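Local coordinates for putative periplasmic protein (Bacteroides vulgatus ATCC 8482, PDB 3DUE) that is of unknown function but belongs to a superfamily of bacterial periplasmic PepSY-like proteins with a possible inhibitory role, at residues 22-27 against 74-79; 18-23 against 60-65. All blocks are in the same frame, centred on the assembly; numbering follows the deposited sequence.

Contact 1. Residues 22-27 against 74-79; sequences KTHFPD and VAVVPD
Ala75 and Val76 meet the imidazole of His24, the last residue of helix 15-24, from two different directions. Just ahead of them, the O atom of Val74 accepts a backbone hydrogen bond from Val77 N and a side-chain hydrogen bond from Lys82 NZ, which ties the short 3-10 turn to helix 79-88. Ala75 brings its methyl to the rim of the ring, where CB lies 3.8 Å from His24 CE1, close to the ring plane. This turn belongs to the linker between strand 62-66 and helix 79-88, so the contact joins the end of helix 15-24 to the segment leading into helix 79-88, both within ranges matched to PepSY-like, beta-lactamase-inhibitor-like families. Val76 carries the larger share: its CG2 sits over the face, 3.4 Å from the centroid of the His24 ring and only 8° off the ring normal, a CH-pi contact. The methyl is about equally near CG and CD2 of the imidazole. With CG1 anti to the backbone N (chi1 165°), CG2 of Val76 stands beside that N, anti to the carbonyl carbon, and faces the ring. Thr23 CG2 lies over the opposite face of the imidazole, 3.6 Å above its plane.

Contact 2. Residues 18-23 against 60-65; sequences QTFIKT and GIWTEV
A helix packed on an antiparallel sheet, the basic layer pairing of a PepSY-like unit, brings Phe20 of helix 15-24 against Trp62 and Val65 of strand 62-66. The phenyl ring leads with its CE1 corner, which comes within 3.2 Å of Trp62 CD1, a tight approach. The two rings are inclined at 39°, with 4.8 Å between the phenyl centroid and that of the five-membered indole ring. Trp62 also sets its CB over one face of the phenyl ring. With CG anti to the backbone N (chi1 -178°), Phe20 extends its ring from the helix toward the sheet. Val65 CG2 completes the group, 4.0 Å from Phe20 CZ, and the same methyl rests 3.6 Å above the indole plane, toward its rim. On the helix, Thr23 OG1 donates to Thr19 O at 2.9 Å from the face opposite the backbone N-H of Thr23, giving that carbonyl two donors. Between Trp62 and Val65, Thr63 and Glu64 form a classic beta bulge opposite Glu55. Strand 62-66 lies between strands 53-56 and 94-99, and from the latter Arg99 makes a cation-pi contact with Trp62.

How the contacts relate
Both contacts start from helix 15-24, their first segments overlapping at residues 22-23, and their centres are about 8 Å apart. Residues 60-65 of contact 2 and residues 74-79 of contact 1 belong to one run of chain, so the same helix meets first the strand and then the linker that follows it. Val76 joins the two: its CG2 lies 3.7 Å from Phe20 CZ, while its O atom is 3.6 Å from Trp62 CZ2. Just past the helix end, Phe25 CE2 packs 3.9 Å from Phe20 CE2, and Phe25 CZ reaches Val65 CG1 at 4.0 Å. The rings of His24 and Phe20 also meet, inclined at about 60°, making the two contacts a continuous, largely apolar interface.

Contact 1. Residues 22-27 against 74-79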
# COMPACT_ATOMS: atom_id res chain seq x y z
N LYS A 22 -8.51 7.23 -7.59
CA LYS A 22 -9.49 8.30 -7.61
C LYS A 22 -10.19 8.42 -6.29
O LYS A 22 -10.52 9.52 -5.87
CB LYS A 22 -10.48 8.12 -8.76
CG LYS A 22 -9.88 8.55 -10.08
N THR A 23 -10.41 7.29 -5.61
CA THR A 23 -11.10 7.30 -4.32
C THR A 23 -10.21 7.87 -3.16
O THR A 23 -10.66 8.73 -2.41
CB THR A 23 -11.59 5.87 -3.96
OG1 THR A 23 -12.56 5.46 -4.94
CG2 THR A 23 -12.26 5.84 -2.56
N HIS A 24 -8.97 7.41 -3.07
CA HIS A 24 -8.10 7.69 -1.91
C HIS A 24 -7.04 8.74 -2.11
O HIS A 24 -6.56 9.30 -1.13
CB HIS A 24 -7.50 6.36 -1.36
CG HIS A 24 -8.52 5.34 -0.98
ND1 HIS A 24 -9.41 5.52 0.05
CD2 HIS A 24 -8.80 4.12 -1.50
CE1 HIS A 24 -10.23 4.49 0.12
NE2 HIS A 24 -9.87 3.61 -0.80
N PHE A 25 -6.70 9.03 -3.36
CA PHE A 25 -5.67 10.01 -3.71
C PHE A 25 -6.13 10.91 -4.86
O PHE A 25 -5.38 11.16 -5.81
CB PHE A 25 -4.39 9.25 -4.09
CG PHE A 25 -3.91 8.35 -3.01
CD1 PHE A 25 -3.09 8.86 -2.00
CD2 PHE A 25 -4.29 7.02 -2.95
CE1 PHE A 25 -2.67 8.06 -0.96
CE2 PHE A 25 -3.85 6.21 -1.91
CZ PHE A 25 -3.06 6.76 -0.89
N PRO A 26 -7.34 11.45 -4.75
CA PRO A 26 -7.89 12.21 -5.87
C PRO A 26 -7.11 13.47 -6.23
O PRO A 26 -7.08 13.83 -7.41
CB PRO A 26 -9.30 12.59 -5.39
CG PRO A 26 -9.22 12.64 -3.97
CD PRO A 26 -8.25 11.45 -3.61
N ASP A 27 -6.49 14.12 -5.25
CA ASP A 27 -5.75 15.35 -5.54
C ASP A 27 -4.24 15.19 -5.74
O ASP A 27 -3.55 16.18 -5.94
CB ASP A 27 -6.03 16.36 -4.47
CG ASP A 27 -7.50 16.74 -4.41
OD1 ASP A 27 -8.04 17.27 -5.42
OD2 ASP A 27 -8.10 16.51 -3.34
N VAL A 74 -7.30 6.47 6.13
CA VAL A 74 -7.88 5.48 7.04
C VAL A 74 -8.86 4.52 6.38
O VAL A 74 -8.97 3.36 6.80
CB VAL A 74 -8.51 6.15 8.30
CG1 VAL A 74 -7.45 6.91 9.04
CG2 VAL A 74 -9.64 7.10 7.93
N ALA A 75 -9.52 4.96 5.32
CA ALA A 75 -10.52 4.13 4.65
C ALA A 75 -9.87 2.93 3.95
O ALA A 75 -10.58 1.98 3.63
CB ALA A 75 -11.32 4.95 3.68
N VAL A 76 -8.55 2.96 3.72
CA VAL A 76 -7.84 1.86 3.09
C VAL A 76 -7.55 0.68 4.05
O VAL A 76 -7.38 -0.48 3.62
CB VAL A 76 -6.51 2.39 2.48
CG1 VAL A 76 -5.53 1.26 2.13
CG2 VAL A 76 -6.82 3.33 1.31
N VAL A 77 -7.52 0.98 5.33
CA VAL A 77 -7.09 0.03 6.35
C VAL A 77 -8.19 -0.85 6.91
O VAL A 77 -9.22 -0.35 7.38
CB VAL A 77 -6.39 0.78 7.55
CG1 VAL A 77 -5.84 -0.18 8.58
CG2 VAL A 77 -5.26 1.63 7.03
N PRO A 78 -7.95 -2.17 6.93
CA PRO A 78 -8.94 -3.07 7.52
C PRO A 78 -9.30 -2.65 8.96
O PRO A 78 -8.42 -2.27 9.73
CB PRO A 78 -8.24 -4.44 7.48
CG PRO A 78 -7.22 -4.31 6.40
CD PRO A 78 -6.75 -2.89 6.45
N ASP A 79 -10.58 -2.68 9.29
CA ASP A 79 -11.05 -2.27 10.62
C ASP A 79 -10.32 -2.92 11.79
O ASP A 79 -10.04 -2.24 12.78
CB ASP A 79 -12.56 -2.52 10.77
CG ASP A 79 -13.39 -1.33 10.32
OD1 ASP A 79 -12.94 -0.51 9.48
OD2 ASP A 79 -14.51 -1.19 10.83

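Contact 2. Residues 18-23 against 60-65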
# COMPACT_ATOMS: atom_id res chain seq x y z
N GLN A 18 -7.25 2.08 -10.92
CA GLN A 18 -7.59 3.46 -11.24
C GLN A 18 -8.63 4.00 -10.26
O GLN A 18 -8.56 5.16 -9.82
CB GLN A 18 -8.10 3.59 -12.67
CG GLN A 18 -7.06 3.20 -13.70
CD GLN A 18 -7.59 3.37 -15.08
OE1 GLN A 18 -8.14 4.44 -15.40
NE2 GLN A 18 -7.50 2.32 -15.89
N THR A 19 -9.63 3.19 -9.93
CA THR A 19 -10.69 3.61 -9.00
C THR A 19 -10.11 3.83 -7.60
O THR A 19 -10.53 4.72 -6.88
CB THR A 19 -11.81 2.55 -8.93
OG1 THR A 19 -12.46 2.49 -10.20
CG2 THR A 19 -12.87 2.88 -7.85
N PHE A 20 -9.20 2.97 -7.20
CA PHE A 20 -8.55 3.12 -5.91
C PHE A 20 -7.83 4.49 -5.80
O PHE A 20 -8.00 5.21 -4.80
CB PHE A 20 -7.59 1.97 -5.68
CG PHE A 20 -6.90 2.01 -4.35
CD1 PHE A 20 -7.46 1.38 -3.24
CD2 PHE A 20 -5.69 2.66 -4.22
CE1 PHE A 20 -6.81 1.41 -2.04
CE2 PHE A 20 -5.04 2.68 -3.00
CZ PHE A 20 -5.61 2.07 -1.93
N ILE A 21 -7.10 4.87 -6.84
CA ILE A 21 -6.41 6.18 -6.87
C ILE A 21 -7.43 7.33 -6.82
O ILE A 21 -7.26 8.30 -6.08
CB ILE A 21 -5.48 6.30 -8.12
CG1 ILE A 21 -4.33 5.24 -8.03
CG2 ILE A 21 -4.94 7.73 -8.26
CD1 ILE A 21 -3.51 5.12 -9.32
N LYS A 22 -8.51 7.23 -7.59
CA LYS A 22 -9.49 8.30 -7.61
C LYS A 22 -10.19 8.42 -6.29
O LYS A 22 -10.52 9.52 -5.87
CB LYS A 22 -10.48 8.12 -8.76
CG LYS A 22 -9.88 8.55 -10.08
N THR A 23 -10.41 7.29 -5.61
CA THR A 23 -11.10 7.30 -4.32
C THR A 23 -10.21 7.87 -3.16
O THR A 23 -10.66 8.73 -2.41
CB THR A 23 -11.59 5.87 -3.96
OG1 THR A 23 -12.56 5.46 -4.94
CG2 THR A 23 -12.26 5.84 -2.56
N GLY A 60 -5.00 -5.37 -10.03
CA GLY A 60 -5.15 -3.99 -9.58
C GLY A 60 -5.59 -3.87 -8.14
O GLY A 60 -6.13 -2.83 -7.76
N ILE A 61 -5.36 -4.91 -7.34
CA ILE A 61 -5.69 -4.90 -5.92
C ILE A 61 -4.40 -4.50 -5.18
O ILE A 61 -3.35 -5.08 -5.41
CB ILE A 61 -6.20 -6.28 -5.44
CG1 ILE A 61 -7.31 -6.81 -6.35
CG2 ILE A 61 -6.66 -6.19 -4.00
CD1 ILE A 61 -8.50 -5.93 -6.37
N TRP A 62 -4.49 -3.50 -4.31
CA TRP A 62 -3.29 -2.96 -3.69
C TRP A 62 -2.59 -3.99 -2.82
O TRP A 62 -3.25 -4.82 -2.18
CB TRP A 62 -3.56 -1.69 -2.90
CG TRP A 62 -4.38 -1.82 -1.70
CD1 TRP A 62 -5.72 -1.59 -1.59
CD2 TRP A 62 -3.92 -2.15 -0.38
NE1 TRP A 62 -6.12 -1.78 -0.29
CE2 TRP A 62 -5.04 -2.14 0.47
CE3 TRP A 62 -2.66 -2.50 0.15
CZ2 TRP A 62 -4.96 -2.45 1.81
CZ3 TRP A 62 -2.57 -2.80 1.49
CH2 TRP A 62 -3.72 -2.76 2.32
N THR A 63 -1.26 -3.97 -2.95
CA THR A 63 -0.31 -4.76 -2.15
C THR A 63 0.60 -3.86 -1.30
O THR A 63 1.16 -4.32 -0.32
CB THR A 63 0.51 -5.71 -3.04
OG1 THR A 63 1.18 -4.95 -4.06
CG2 THR A 63 -0.41 -6.70 -3.69
N GLU A 64 0.69 -2.59 -1.64
CA GLU A 64 1.44 -1.60 -0.87
C GLU A 64 0.83 -0.20 -0.99
O GLU A 64 0.52 0.27 -2.08
CB GLU A 64 2.93 -1.56 -1.27
CG GLU A 64 3.76 -0.61 -0.45
CD GLU A 64 5.24 -0.57 -0.83
OE1 GLU A 64 5.74 -1.55 -1.39
OE2 GLU A 64 5.92 0.43 -0.56
N VAL A 65 0.66 0.45 0.16
CA VAL A 65 0.22 1.84 0.25
C VAL A 65 1.27 2.49 1.16
O VAL A 65 1.23 2.36 2.36
CB VAL A 65 -1.21 2.00 0.79
CG1 VAL A 65 -1.61 3.47 0.88
CG2 VAL A 65 -2.15 1.23 -0.09